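Local coordinates for protein TatD-related deoxyribonuclease (Thermotoga maritima, PDB 1J6O) that probably acts as a metal-dependent nuclease that hydrolyses phosphodiester bonds in DNA, at residues E42-V47 with D65-S70; D77-P82 with R110-A115; V98-E103 with P135-I140; T104-F109 with R141-E146; T213-L218 with N228-L233. All blocks are in the same frame, centred on the assembly; numbering follows the deposited sequence.

Interaction 1. Residues E42-V47 with D65-S70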
# COMPACT_ATOMS: atom_id res chain seq x y z
N GLU A 42 -4.55 14.06 -3.57
CA GLU A 42 -5.75 13.79 -4.37
C GLU A 42 -6.69 12.76 -3.74
O GLU A 42 -7.92 12.91 -3.79
CB GLU A 42 -5.32 13.37 -5.76
CG GLU A 42 -6.43 13.18 -6.72
CD GLU A 42 -5.88 12.97 -8.10
OE1 GLU A 42 -5.17 13.87 -8.60
OE2 GLU A 42 -6.16 11.90 -8.68
N PHE A 43 -6.12 11.67 -3.23
CA PHE A 43 -6.92 10.63 -2.57
C PHE A 43 -5.97 9.73 -1.85
O PHE A 43 -4.74 9.82 -2.02
CB PHE A 43 -7.82 9.79 -3.53
CG PHE A 43 -7.09 8.81 -4.44
CD1 PHE A 43 -6.64 9.21 -5.69
CD2 PHE A 43 -6.92 7.47 -4.06
CE1 PHE A 43 -6.05 8.29 -6.56
CE2 PHE A 43 -6.33 6.55 -4.92
CZ PHE A 43 -5.89 6.94 -6.16
N VAL A 44 -6.52 8.90 -0.97
CA VAL A 44 -5.65 7.98 -0.26
C VAL A 44 -6.34 6.63 -0.25
O VAL A 44 -7.57 6.54 -0.37
CB VAL A 44 -5.37 8.40 1.23
CG1 VAL A 44 -5.03 9.88 1.33
CG2 VAL A 44 -6.52 7.99 2.12
N VAL A 45 -5.54 5.57 -0.13
CA VAL A 45 -6.12 4.24 -0.10
C VAL A 45 -5.89 3.84 1.37
O VAL A 45 -4.74 3.67 1.79
CB VAL A 45 -5.39 3.25 -0.99
CG1 VAL A 45 -6.00 1.83 -0.77
CG2 VAL A 45 -5.50 3.68 -2.47
N ASN A 46 -6.98 3.75 2.13
CA ASN A 46 -6.91 3.40 3.56
C ASN A 46 -7.03 1.89 3.69
O ASN A 46 -8.02 1.30 3.32
CB ASN A 46 -8.01 4.14 4.30
CG ASN A 46 -7.67 4.36 5.72
OD1 ASN A 46 -6.79 5.18 6.03
ND2 ASN A 46 -8.33 3.64 6.60
N VAL A 47 -6.01 1.31 4.31
CA VAL A 47 -5.89 -0.12 4.49
C VAL A 47 -6.20 -0.79 5.82
O VAL A 47 -5.67 -0.39 6.85
CB VAL A 47 -4.41 -0.49 4.12
CG1 VAL A 47 -4.28 -1.97 3.94
CG2 VAL A 47 -4.00 0.24 2.81
N ASP A 65 -14.85 11.78 0.27
CA ASP A 65 -14.77 11.47 -1.12
C ASP A 65 -13.33 11.15 -1.54
O ASP A 65 -13.11 10.59 -2.60
CB ASP A 65 -15.25 12.65 -1.96
CG ASP A 65 -16.74 12.90 -1.85
OD1 ASP A 65 -17.51 12.02 -1.39
OD2 ASP A 65 -17.15 14.02 -2.26
N ARG A 66 -12.36 11.53 -0.71
CA ARG A 66 -10.94 11.29 -1.03
C ARG A 66 -10.31 10.06 -0.42
O ARG A 66 -9.10 9.81 -0.60
CB ARG A 66 -10.11 12.51 -0.65
CG ARG A 66 -10.50 13.73 -1.48
CD ARG A 66 -9.60 14.90 -1.20
NE ARG A 66 -10.02 16.03 -2.03
CZ ARG A 66 -9.22 16.72 -2.84
NH1 ARG A 66 -7.93 16.41 -2.94
NH2 ARG A 66 -9.73 17.69 -3.59
N ILE A 67 -11.13 9.26 0.27
CA ILE A 67 -10.61 8.05 0.88
C ILE A 67 -11.29 6.81 0.29
O ILE A 67 -12.52 6.76 0.20
CB ILE A 67 -10.86 8.05 2.40
CG1 ILE A 67 -10.16 9.26 3.05
CG2 ILE A 67 -10.30 6.78 3.02
CD1 ILE A 67 -10.52 9.41 4.53
N PHE A 68 -10.47 5.85 -0.14
CA PHE A 68 -10.96 4.60 -0.71
C PHE A 68 -10.44 3.58 0.29
O PHE A 68 -9.53 3.89 1.08
CB PHE A 68 -10.45 4.37 -2.13
CG PHE A 68 -11.00 5.37 -3.08
CD1 PHE A 68 -10.36 6.60 -3.26
CD2 PHE A 68 -12.22 5.14 -3.71
CE1 PHE A 68 -10.94 7.61 -4.06
CE2 PHE A 68 -12.81 6.13 -4.51
CZ PHE A 68 -12.16 7.36 -4.68
N CYS A 69 -10.95 2.36 0.21
CA CYS A 69 -10.56 1.31 1.14
C CYS A 69 -9.99 -0.01 0.60
O CYS A 69 -10.30 -0.41 -0.52
CB CYS A 69 -11.86 1.00 1.93
SG CYS A 69 -11.83 -0.20 3.26
N SER A 70 -9.13 -0.65 1.40
CA SER A 70 -8.55 -1.94 1.04
C SER A 70 -8.90 -2.77 2.26
O SER A 70 -8.68 -2.32 3.40
CB SER A 70 -7.03 -1.91 0.89
OG SER A 70 -6.57 -3.18 0.45
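Phe68 turns the edge of its ring to the face of Phe43. The pair is an offset edge-to-face (T-shaped) stack, with planes at 88° and ring centroids 5.5 Å apart. The nearest carbons are CD1 of Phe68 and CD2 of Phe43, at 3.6 Å, and Phe43 CB lies in the plane of the Phe68 ring, at its edge. Phe43 swings its CG between its own backbone N and carbonyl carbon (chi1 72°), which brings the ring face round to its partner. Lys97 adds a cation-pi contact to Phe68, and Leu264 of helix 248-264 touches both phenylalanines. Val44 and Ile67 leave the sheet by the other face. They lie side by side, pointing the same way, and Ile67 CG2 goes on to touch Asn46 CB at 3.7 Å. The two strands are parallel neighbours in the TIM barrel, joined through helix 51-61 as a beta-alpha-beta unit. Four backbone bonds knit them together, among them Val44 N to Arg66 O at 2.8 Å and Asn46 N to Phe68 O at 2.8 Å. The Asn46 amide works elsewhere, OD1 with Leu20 N and ND2 with Ser57 OG. Arg66 runs its extended chain past Glu42 O, CG at 3.6 Å from that oxygen, to bond Ile41 O and the carboxylate of Glu37. Toward the barrel interior, Ser70 sets its CB 4.1 Å from Val47 CG1, while its OG bonds Gly102 O.

Interaction 2. Residues D77-P82 with R110-A115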
# COMPACT_ATOMS: atom_id res chain seq x y z
N ASP A 77 -1.83 -11.30 11.74
CA ASP A 77 -3.13 -11.76 12.19
C ASP A 77 -3.60 -13.07 11.53
O ASP A 77 -4.75 -13.47 11.73
CB ASP A 77 -4.20 -10.66 11.92
CG ASP A 77 -3.78 -9.22 12.39
OD1 ASP A 77 -2.82 -8.62 11.84
OD2 ASP A 77 -4.46 -8.66 13.29
N ALA A 78 -2.75 -13.75 10.76
CA ALA A 78 -3.15 -14.99 10.08
C ALA A 78 -3.66 -16.16 10.93
O ALA A 78 -4.55 -16.90 10.51
CB ALA A 78 -2.00 -15.49 9.15
N LYS A 79 -3.07 -16.36 12.10
CA LYS A 79 -3.48 -17.45 12.98
C LYS A 79 -4.80 -17.14 13.65
O LYS A 79 -5.37 -18.01 14.29
CB LYS A 79 -2.41 -17.73 14.05
CG LYS A 79 -2.20 -16.60 15.06
CD LYS A 79 -1.01 -16.94 15.98
CE LYS A 79 -0.49 -15.71 16.72
NZ LYS A 79 -1.54 -15.05 17.55
N GLU A 80 -5.27 -15.90 13.51
CA GLU A 80 -6.54 -15.44 14.12
C GLU A 80 -7.78 -15.43 13.22
O GLU A 80 -8.89 -15.16 13.69
CB GLU A 80 -6.36 -14.01 14.67
CG GLU A 80 -5.09 -13.76 15.47
CD GLU A 80 -5.01 -14.60 16.74
OE1 GLU A 80 -5.94 -15.40 17.01
OE2 GLU A 80 -4.00 -14.44 17.47
N VAL A 81 -7.62 -15.72 11.93
CA VAL A 81 -8.80 -15.70 11.07
C VAL A 81 -9.88 -16.74 11.36
O VAL A 81 -9.60 -17.91 11.62
CB VAL A 81 -8.42 -15.82 9.56
CG1 VAL A 81 -7.48 -14.68 9.16
CG2 VAL A 81 -7.78 -17.18 9.29
N PRO A 82 -11.15 -16.30 11.31
CA PRO A 82 -12.31 -17.16 11.53
C PRO A 82 -12.43 -17.99 10.27
O PRO A 82 -11.89 -17.62 9.23
CB PRO A 82 -13.46 -16.16 11.66
CG PRO A 82 -12.80 -14.86 11.99
CD PRO A 82 -11.56 -14.90 11.16
N ARG A 110 9.07 -10.91 11.77
CA ARG A 110 8.41 -10.95 13.09
C ARG A 110 7.84 -12.31 13.43
O ARG A 110 7.84 -12.74 14.60
CB ARG A 110 7.26 -9.93 13.18
CG ARG A 110 7.64 -8.46 13.38
CD ARG A 110 8.38 -8.14 14.69
NE ARG A 110 7.61 -8.31 15.93
CZ ARG A 110 6.47 -7.69 16.22
NH1 ARG A 110 5.93 -6.84 15.37
NH2 ARG A 110 5.89 -7.91 17.38
N ASN A 111 7.31 -13.00 12.42
CA ASN A 111 6.73 -14.32 12.61
C ASN A 111 5.77 -14.47 13.79
O ASN A 111 5.88 -15.39 14.62
CB ASN A 111 7.83 -15.37 12.70
CG ASN A 111 8.37 -15.76 11.34
OD1 ASN A 111 9.60 -15.37 11.06
ND2 ASN A 111 7.68 -16.40 10.54
N ILE A 112 4.81 -13.55 13.86
CA ILE A 112 3.82 -13.56 14.91
C ILE A 112 2.92 -14.76 14.61
O ILE A 112 2.37 -15.38 15.51
CB ILE A 112 2.99 -12.26 14.87
CG1 ILE A 112 3.87 -11.05 15.21
CG2 ILE A 112 1.82 -12.37 15.80
CD1 ILE A 112 4.54 -11.14 16.57
N SER A 113 2.75 -15.06 13.32
CA SER A 113 1.94 -16.20 12.90
C SER A 113 2.93 -17.13 12.21
O SER A 113 3.90 -16.66 11.58
CB SER A 113 0.84 -15.78 11.91
OG SER A 113 -0.24 -15.14 12.58
N PRO A 114 2.73 -18.45 12.33
CA PRO A 114 3.58 -19.47 11.72
C PRO A 114 3.57 -19.30 10.20
O PRO A 114 2.56 -18.89 9.62
CB PRO A 114 2.91 -20.79 12.15
CG PRO A 114 2.28 -20.41 13.48
CD PRO A 114 1.68 -19.07 13.16
N ALA A 115 4.70 -19.60 9.57
CA ALA A 115 4.83 -19.46 8.12
C ALA A 115 3.77 -20.16 7.29
O ALA A 115 3.20 -19.54 6.39
CB ALA A 115 6.21 -19.94 7.67
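Ile112, whose CG2 meets the Lys79 chain across the contact, lays its CG1 over the centre of one face of the Arg110 guanidinium, 4.3 Å above the plane. A second flat group, the Glu80 carboxylate, is met from above its plane: Lys79 NZ forms a salt bridge to Glu80 OE2 within its own segment. Both segments are loops of the TIM barrel. Segment 77-82 comes after strand 67-71; segment 110-115 comes after strand 98-107, and its Pro114 occupies the N-cap position of helix 115-132. Ser113 makes the polar link between them. Its OG receives the backbone N-H of Lys79 at 3.1 Å with an angle of 154° at the hydrogen, and it is also bonded to His76 O, so one hydroxyl ties down two backbone positions. Ala78 packs its CB against Ser113 CB at 4.0 Å, and Val117 and Val121 of helix 115-132 also touch Ala78. The Lys79 side chain then runs alongside the second loop. With CG between its backbone N and carbonyl carbon (chi1 66°), the chain passes Ser113 OG, which lies 3.5 Å from that CG. Farther along, Lys79 CE comes to 3.1 Å from the carbonyl O of Ile112.

Interaction 3. Residues V98-E103 with P135-I140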
# COMPACT_ATOMS: atom_id res chain seq x y z
N VAL A 98 -14.49 0.01 -1.62
CA VAL A 98 -13.40 -0.98 -1.52
C VAL A 98 -12.76 -1.13 -2.91
O VAL A 98 -13.41 -1.58 -3.88
CB VAL A 98 -13.90 -2.32 -1.01
CG1 VAL A 98 -12.78 -3.36 -1.06
CG2 VAL A 98 -14.37 -2.16 0.44
N VAL A 99 -11.48 -0.77 -2.99
CA VAL A 99 -10.77 -0.84 -4.26
C VAL A 99 -9.61 -1.82 -4.31
O VAL A 99 -8.91 -1.92 -5.31
CB VAL A 99 -10.20 0.57 -4.60
CG1 VAL A 99 -11.34 1.60 -4.70
CG2 VAL A 99 -9.26 1.04 -3.47
N ALA A 100 -9.43 -2.57 -3.23
CA ALA A 100 -8.33 -3.51 -3.22
C ALA A 100 -8.50 -4.47 -2.07
O ALA A 100 -9.34 -4.26 -1.21
CB ALA A 100 -6.99 -2.75 -3.05
N ILE A 101 -7.71 -5.54 -2.12
CA ILE A 101 -7.70 -6.58 -1.09
C ILE A 101 -6.29 -6.49 -0.50
O ILE A 101 -5.28 -6.56 -1.23
CB ILE A 101 -7.91 -8.02 -1.66
CG1 ILE A 101 -9.34 -8.20 -2.18
CG2 ILE A 101 -7.68 -9.07 -0.52
CD1 ILE A 101 -10.42 -8.03 -1.13
N GLY A 102 -6.24 -6.31 0.82
CA GLY A 102 -4.98 -6.20 1.55
C GLY A 102 -5.28 -5.31 2.76
O GLY A 102 -6.33 -4.68 2.80
N GLU A 103 -4.34 -5.16 3.68
CA GLU A 103 -3.01 -5.75 3.65
C GLU A 103 -2.96 -7.28 3.76
O GLU A 103 -3.66 -7.89 4.58
CB GLU A 103 -2.19 -5.11 4.77
CG GLU A 103 -0.73 -4.94 4.44
CD GLU A 103 -0.01 -4.01 5.39
OE1 GLU A 103 -0.59 -2.99 5.84
OE2 GLU A 103 1.17 -4.30 5.68
N PRO A 135 -7.23 -5.26 -7.25
CA PRO A 135 -5.77 -5.28 -7.11
C PRO A 135 -5.42 -5.65 -5.68
O PRO A 135 -6.23 -5.47 -4.76
CB PRO A 135 -5.36 -3.85 -7.50
CG PRO A 135 -6.51 -3.05 -7.09
CD PRO A 135 -7.70 -3.89 -7.55
N LEU A 136 -4.22 -6.18 -5.50
CA LEU A 136 -3.75 -6.57 -4.19
C LEU A 136 -2.80 -5.54 -3.61
O LEU A 136 -2.04 -4.92 -4.34
CB LEU A 136 -3.01 -7.91 -4.27
CG LEU A 136 -3.90 -9.14 -4.49
CD1 LEU A 136 -3.17 -10.20 -5.32
CD2 LEU A 136 -4.31 -9.68 -3.13
N VAL A 137 -2.89 -5.34 -2.29
CA VAL A 137 -2.04 -4.41 -1.55
C VAL A 137 -1.24 -5.47 -0.77
O VAL A 137 -1.72 -6.00 0.22
CB VAL A 137 -2.88 -3.51 -0.63
CG1 VAL A 137 -2.01 -2.84 0.40
CG2 VAL A 137 -3.58 -2.46 -1.49
N VAL A 138 -0.01 -5.73 -1.22
CA VAL A 138 0.87 -6.74 -0.61
C VAL A 138 1.95 -6.27 0.32
O VAL A 138 2.66 -5.30 0.06
CB VAL A 138 1.51 -7.60 -1.74
CG1 VAL A 138 2.31 -8.78 -1.15
CG2 VAL A 138 0.42 -8.11 -2.67
N HIS A 139 2.07 -6.99 1.43
CA HIS A 139 3.06 -6.69 2.46
C HIS A 139 4.06 -7.83 2.44
O HIS A 139 3.67 -8.99 2.56
CB HIS A 139 2.35 -6.66 3.82
CG HIS A 139 3.28 -6.57 4.99
ND1 HIS A 139 3.66 -5.37 5.56
CD2 HIS A 139 3.90 -7.53 5.72
CE1 HIS A 139 4.46 -5.60 6.59
NE2 HIS A 139 4.62 -6.90 6.70
N ILE A 140 5.34 -7.52 2.28
CA ILE A 140 6.37 -8.58 2.26
C ILE A 140 7.55 -8.13 3.11
O ILE A 140 8.12 -7.06 2.87
CB ILE A 140 6.93 -8.87 0.84
CG1 ILE A 140 5.82 -9.30 -0.12
CG2 ILE A 140 8.03 -9.95 0.95
CD1 ILE A 140 6.28 -9.48 -1.58
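Glu103 OE2 sits among histidines: His139 ND1 is 2.7 Å from it across the contact, and His164 NE2 makes a weak hydrogen bond to the same oxygen. The other oxygen, OE1, is bonded to His17 NE2. The carboxylate and the His139 ring are turned 41° from each other, and nearer the backbone Glu103 CG rests 3.6 Å from His139 CB. His139 carries its CG anti to the backbone N (chi1 171°), which swings the imidazole toward Glu103. Were Glu103 an alanine, His17 NE2 and His164 NE2 would probably lose their carboxylate partner, and the His139 ring a close polar neighbour. Strands 98-107 and 136-141 are parallel neighbours in the TIM barrel, joined through helix 115-132. Glu103, at the corner in strand 98-107, and His139, near the C-terminal end of strand 136-141, lie on the side where this fold usually places its active site, and are predicted ligands of the first and the second divalent metal respectively. Donor atoms of Glu103, His139 and His164 converge on one point, consistent with a metal site unfilled in this model. Deeper in the barrel, Ile101 N bonds Pro135 O at 3.0 Å, and Val137 N bonds Ile101 O at 2.9 Å. Ala100 CB packs on Val137 CG2 at 3.8 Å, with Phe263 against both. Gly102, just before the cis peptide of Glu103, passes so near Val137 O that a beta carbon would collide with it.

Interaction 4. Residues T104-F109 with R141-E146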
# COMPACT_ATOMS: atom_id res chain seq x y z
N THR A 104 -2.18 -7.90 2.88
CA THR A 104 -2.03 -9.35 2.90
C THR A 104 -0.62 -9.67 2.43
O THR A 104 -0.02 -8.90 1.69
CB THR A 104 -3.09 -10.06 1.99
OG1 THR A 104 -2.93 -11.49 2.11
CG2 THR A 104 -2.95 -9.66 0.55
N GLY A 105 -0.06 -10.78 2.89
CA GLY A 105 1.29 -11.10 2.46
C GLY A 105 1.98 -12.01 3.44
O GLY A 105 1.33 -12.84 4.09
N LEU A 106 3.29 -11.84 3.55
CA LEU A 106 4.12 -12.64 4.44
C LEU A 106 5.13 -11.79 5.18
O LEU A 106 5.72 -10.86 4.62
CB LEU A 106 4.94 -13.65 3.61
CG LEU A 106 4.24 -14.59 2.64
CD1 LEU A 106 5.30 -15.41 1.88
CD2 LEU A 106 3.30 -15.49 3.44
N ASP A 107 5.32 -12.11 6.46
CA ASP A 107 6.29 -11.38 7.28
C ASP A 107 7.06 -12.47 8.03
O ASP A 107 6.58 -13.02 9.02
CB ASP A 107 5.62 -10.44 8.29
CG ASP A 107 6.65 -9.73 9.18
OD1 ASP A 107 7.79 -10.23 9.29
OD2 ASP A 107 6.36 -8.67 9.76
N PHE A 108 8.24 -12.82 7.51
CA PHE A 108 9.06 -13.85 8.15
C PHE A 108 10.11 -13.21 9.05
O PHE A 108 11.07 -13.87 9.48
CB PHE A 108 9.72 -14.75 7.09
CG PHE A 108 8.74 -15.61 6.35
CD1 PHE A 108 7.41 -15.66 6.75
CD2 PHE A 108 9.15 -16.38 5.27
CE1 PHE A 108 6.50 -16.47 6.08
CE2 PHE A 108 8.23 -17.20 4.59
CZ PHE A 108 6.92 -17.24 4.99
N PHE A 109 9.95 -11.92 9.31
CA PHE A 109 10.89 -11.24 10.16
C PHE A 109 10.33 -11.33 11.58
O PHE A 109 11.03 -11.79 12.47
CB PHE A 109 11.06 -9.76 9.77
CG PHE A 109 11.92 -8.99 10.72
CD1 PHE A 109 13.30 -9.21 10.76
CD2 PHE A 109 11.36 -8.08 11.60
CE1 PHE A 109 14.10 -8.54 11.70
CE2 PHE A 109 12.15 -7.41 12.54
CZ PHE A 109 13.52 -7.64 12.58
N ARG A 141 7.91 -8.93 4.11
CA ARG A 141 9.04 -8.60 4.99
C ARG A 141 9.92 -9.87 5.03
O ARG A 141 9.47 -10.91 5.49
CB ARG A 141 8.55 -8.23 6.39
CG ARG A 141 9.60 -7.61 7.35
CD ARG A 141 10.17 -6.29 6.80
NE ARG A 141 9.25 -5.62 5.87
CZ ARG A 141 9.51 -4.50 5.19
NH1 ARG A 141 10.69 -3.88 5.32
NH2 ARG A 141 8.59 -4.00 4.36
N ASP A 142 11.14 -9.78 4.51
CA ASP A 142 12.07 -10.91 4.48
C ASP A 142 11.43 -12.21 3.96
O ASP A 142 11.67 -13.31 4.48
CB ASP A 142 12.66 -11.15 5.88
CG ASP A 142 13.52 -9.99 6.36
OD1 ASP A 142 13.99 -9.21 5.51
OD2 ASP A 142 13.76 -9.86 7.58
N ALA A 143 10.62 -12.09 2.92
CA ALA A 143 9.96 -13.25 2.33
C ALA A 143 9.70 -13.01 0.85
O ALA A 143 8.74 -13.54 0.30
CB ALA A 143 8.62 -13.50 3.04
N TYR A 144 10.56 -12.23 0.20
CA TYR A 144 10.36 -11.97 -1.22
C TYR A 144 10.35 -13.21 -2.09
O TYR A 144 9.48 -13.37 -2.93
CB TYR A 144 11.40 -10.95 -1.71
CG TYR A 144 11.04 -9.55 -1.24
CD1 TYR A 144 10.14 -8.77 -1.96
CD2 TYR A 144 11.52 -9.06 -0.02
CE1 TYR A 144 9.71 -7.52 -1.47
CE2 TYR A 144 11.10 -7.81 0.48
CZ TYR A 144 10.19 -7.05 -0.26
OH TYR A 144 9.70 -5.86 0.24
N SER A 145 11.29 -14.12 -1.87
CA SER A 145 11.31 -15.34 -2.68
C SER A 145 10.05 -16.16 -2.46
O SER A 145 9.46 -16.67 -3.41
CB SER A 145 12.53 -16.21 -2.33
OG SER A 145 12.46 -17.46 -3.01
N GLU A 146 9.63 -16.28 -1.21
CA GLU A 146 8.44 -17.06 -0.91
C GLU A 146 7.16 -16.43 -1.46
O GLU A 146 6.28 -17.13 -1.98
CB GLU A 146 8.33 -17.30 0.60
CG GLU A 146 9.46 -18.18 1.19
CD GLU A 146 10.70 -17.40 1.66
OE1 GLU A 146 10.95 -16.27 1.17
OE2 GLU A 146 11.45 -17.94 2.51
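Ala143 CB sits over one face of the Phe108 ring, 4.0 Å from its centroid, in a CH-pi contact. The same methyl group touches Leu106 CB at 3.7 Å. Glu146 comes to the ring edge: its CG, near the ring plane, is 3.7 Å from Phe108 CE2, and the carboxylate plane stands at 89° to the ring. Leu106 crosses Glu146 at about a right angle, its CD1 3.8 Å from Glu146 CB. Beyond Phe108, Phe109 lies beside Asp142, pointing the same way, while its CB packs on Arg141 CG at 3.6 Å. The backbone behind these side chains is a last parallel rung between barrel strands 98-107 and 136-141, with Arg141 N bonded to Leu106 O and Phe108 N to Arg141 O. Segment 141-146 then turns into helix 144-153, with Ala143 as its N-cap residue. Asp107 shapes the turn that follows strand 98-107: its OD1 accepts from Phe109 N at 2.7 Å, an Asx turn, and from Arg110 N, and a chi1 of 178° swings the carboxylate toward that turn. Gln118 of helix 115-132 holds the backbone N of Asp107 and touches both Leu106 and Phe108. With a leucine here instead of Asp107, the amides of Phe109 and Arg110 would probably lose their acceptor and the turn its brace. Asp107 also flanks Arg141, but OD1 meets the aliphatic CB at 3.6 Å, and the guanidinium reaches on to a weak bond with Ala165 O. Its bonds to two amides suggest that the Asp107 carboxylate chiefly organises the turn, while against Arg141 it meets only aliphatic carbons.

Interaction 5. Residues T213-L218 with N228-L233; sequences TDCPFL and NEPKYL
Asn228 ties the two halves of one long loop together by hydrogen bonds to consecutive carbonyls. The loop follows strand 209-211, the last strand of the TIM barrel, and carries Asp214, a predicted metal ligand that is bonded to His19. Asn228 N donates to Pro216 O at 3.0 Å, arriving from above the carbonyl plane. A chi1 of -167° carries the Asn228 amide toward segment 213-218, where ND2 donates to Phe217 O at 2.8 Å, and this acceptor lies close to the amide plane. Thr213 O also lies 2.9 Å from Asn228 ND2. Within 213-218, Thr213 OG1 accepts from Cys215 N at 2.9 Å, an ST turn, and is held from the barrel side by Asp15 OD2. A cis peptide before Pro216 then bends the chain. Asn228 O, buried without a conventional partner, has a CA-H...O contact from Pro216 CA at 3.5 Å, and Cys215 CB also packs against it. The remaining interactions are apolar. Cys215 SG rests against Pro230 CD at 3.9 Å, at the start of the 3-10 turn 230-232 that leads into helix 233-244. Thr213 and Leu233 meet at about a right angle, CG2 of Thr213 lying 3.7 Å from Leu233 CD1.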
# COMPACT_ATOMS: atom_id res chain seq x y z
N THR A 213 2.59 6.40 2.66
CA THR A 213 3.12 6.88 3.92
C THR A 213 3.10 5.74 4.94
O THR A 213 3.97 5.67 5.80
CB THR A 213 2.25 7.98 4.59
OG1 THR A 213 0.92 7.47 4.81
CG2 THR A 213 2.21 9.24 3.75
N ASP A 214 2.13 4.84 4.81
CA ASP A 214 1.97 3.74 5.75
C ASP A 214 1.69 4.44 7.11
O ASP A 214 1.97 3.89 8.18
CB ASP A 214 3.24 2.87 5.83
CG ASP A 214 2.97 1.52 6.49
OD1 ASP A 214 1.78 1.10 6.59
OD2 ASP A 214 3.96 0.86 6.91
N CYS A 215 1.13 5.65 7.06
CA CYS A 215 0.84 6.37 8.32
C CYS A 215 -0.04 5.50 9.24
O CYS A 215 -0.94 4.82 8.76
CB CYS A 215 0.18 7.72 8.02
SG CYS A 215 -1.45 7.67 7.22
N PRO A 216 0.13 5.61 10.57
CA PRO A 216 1.08 6.50 11.27
C PRO A 216 2.54 6.07 11.30
O PRO A 216 3.37 6.75 11.90
CB PRO A 216 0.51 6.54 12.67
CG PRO A 216 0.12 5.06 12.88
CD PRO A 216 -0.60 4.76 11.53
N PHE A 217 2.86 4.96 10.67
CA PHE A 217 4.24 4.47 10.68
C PHE A 217 5.27 5.12 9.71
O PHE A 217 4.88 5.83 8.79
CB PHE A 217 4.28 2.98 10.35
CG PHE A 217 3.28 2.13 11.08
CD1 PHE A 217 3.21 2.13 12.47
CD2 PHE A 217 2.37 1.37 10.35
CE1 PHE A 217 2.22 1.37 13.13
CE2 PHE A 217 1.40 0.62 10.99
CZ PHE A 217 1.32 0.62 12.39
N LEU A 218 6.54 4.87 10.00
CA LEU A 218 7.66 5.34 9.19
C LEU A 218 7.63 6.72 8.57
O LEU A 218 7.55 6.87 7.33
CB LEU A 218 7.82 4.33 8.06
CG LEU A 218 7.86 2.86 8.48
CD1 LEU A 218 7.65 1.93 7.27
CD2 LEU A 218 9.19 2.60 9.14
N ASN A 228 3.44 9.72 11.50
CA ASN A 228 3.51 10.04 10.07
C ASN A 228 2.07 10.33 9.61
O ASN A 228 1.12 9.90 10.25
CB ASN A 228 4.05 8.82 9.33
CG ASN A 228 4.48 9.12 7.89
OD1 ASN A 228 4.54 10.27 7.48
ND2 ASN A 228 4.78 8.07 7.14
N GLU A 229 1.92 11.12 8.54
CA GLU A 229 0.60 11.45 8.00
C GLU A 229 0.78 11.80 6.53
O GLU A 229 1.90 12.13 6.10
CB GLU A 229 -0.06 12.58 8.78
CG GLU A 229 0.69 13.88 8.78
CD GLU A 229 -0.07 14.92 9.55
OE1 GLU A 229 -1.00 15.51 8.96
OE2 GLU A 229 0.24 15.13 10.75
N PRO A 230 -0.32 11.76 5.75
CA PRO A 230 -0.30 12.04 4.31
C PRO A 230 0.41 13.28 3.81
O PRO A 230 1.12 13.19 2.82
CB PRO A 230 -1.78 12.04 3.92
CG PRO A 230 -2.33 10.98 4.84
CD PRO A 230 -1.69 11.39 6.16
N LYS A 231 0.25 14.42 4.48
CA LYS A 231 0.93 15.62 3.99
C LYS A 231 2.46 15.53 4.01
O LYS A 231 3.12 16.34 3.36
CB LYS A 231 0.49 16.84 4.77
CG LYS A 231 1.03 16.90 6.18
CD LYS A 231 0.53 18.14 6.90
CE LYS A 231 1.07 18.17 8.31
NZ LYS A 231 0.50 19.31 9.08
N TYR A 232 3.02 14.57 4.74
CA TYR A 232 4.47 14.45 4.77
C TYR A 232 4.96 13.73 3.54
O TYR A 232 6.15 13.52 3.38
CB TYR A 232 4.96 13.69 5.99
CG TYR A 232 4.71 14.38 7.32
CD1 TYR A 232 4.53 15.77 7.39
CD2 TYR A 232 4.67 13.64 8.49
CE1 TYR A 232 4.31 16.39 8.61
CE2 TYR A 232 4.46 14.26 9.72
CZ TYR A 232 4.28 15.63 9.77
OH TYR A 232 4.09 16.24 10.99
N LEU A 233 4.03 13.35 2.67
CA LEU A 233 4.40 12.65 1.46
C LEU A 233 5.30 13.55 0.59
O LEU A 233 6.08 13.05 -0.22
CB LEU A 233 3.13 12.25 0.71
CG LEU A 233 3.12 10.99 -0.14
CD1 LEU A 233 3.85 9.85 0.54
CD2 LEU A 233 1.65 10.66 -0.45

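Overall arrangement
Interactions 1 and 3 are buried strand pairings of the same parallel barrel and touch directly, Cys69 O lying 2.8 Å from Val99 N. Interaction 4 continues the strand pair of interaction 3 past its corner at Glu103, where His139 N and Thr104 O meet, and ends in aromatic packing that is only partly buried. Interaction 2 is the most superficial, its centre about 20 Å from that of the chain, and it meets interaction 4 where Ala115 packs on Phe108. Interaction 5, buried again, belongs to a loop and relies on an asparagine amide instead of strand bonds. Interactions 3 and 5, whose centres lie about 18 Å apart, both contain predicted metal ligands.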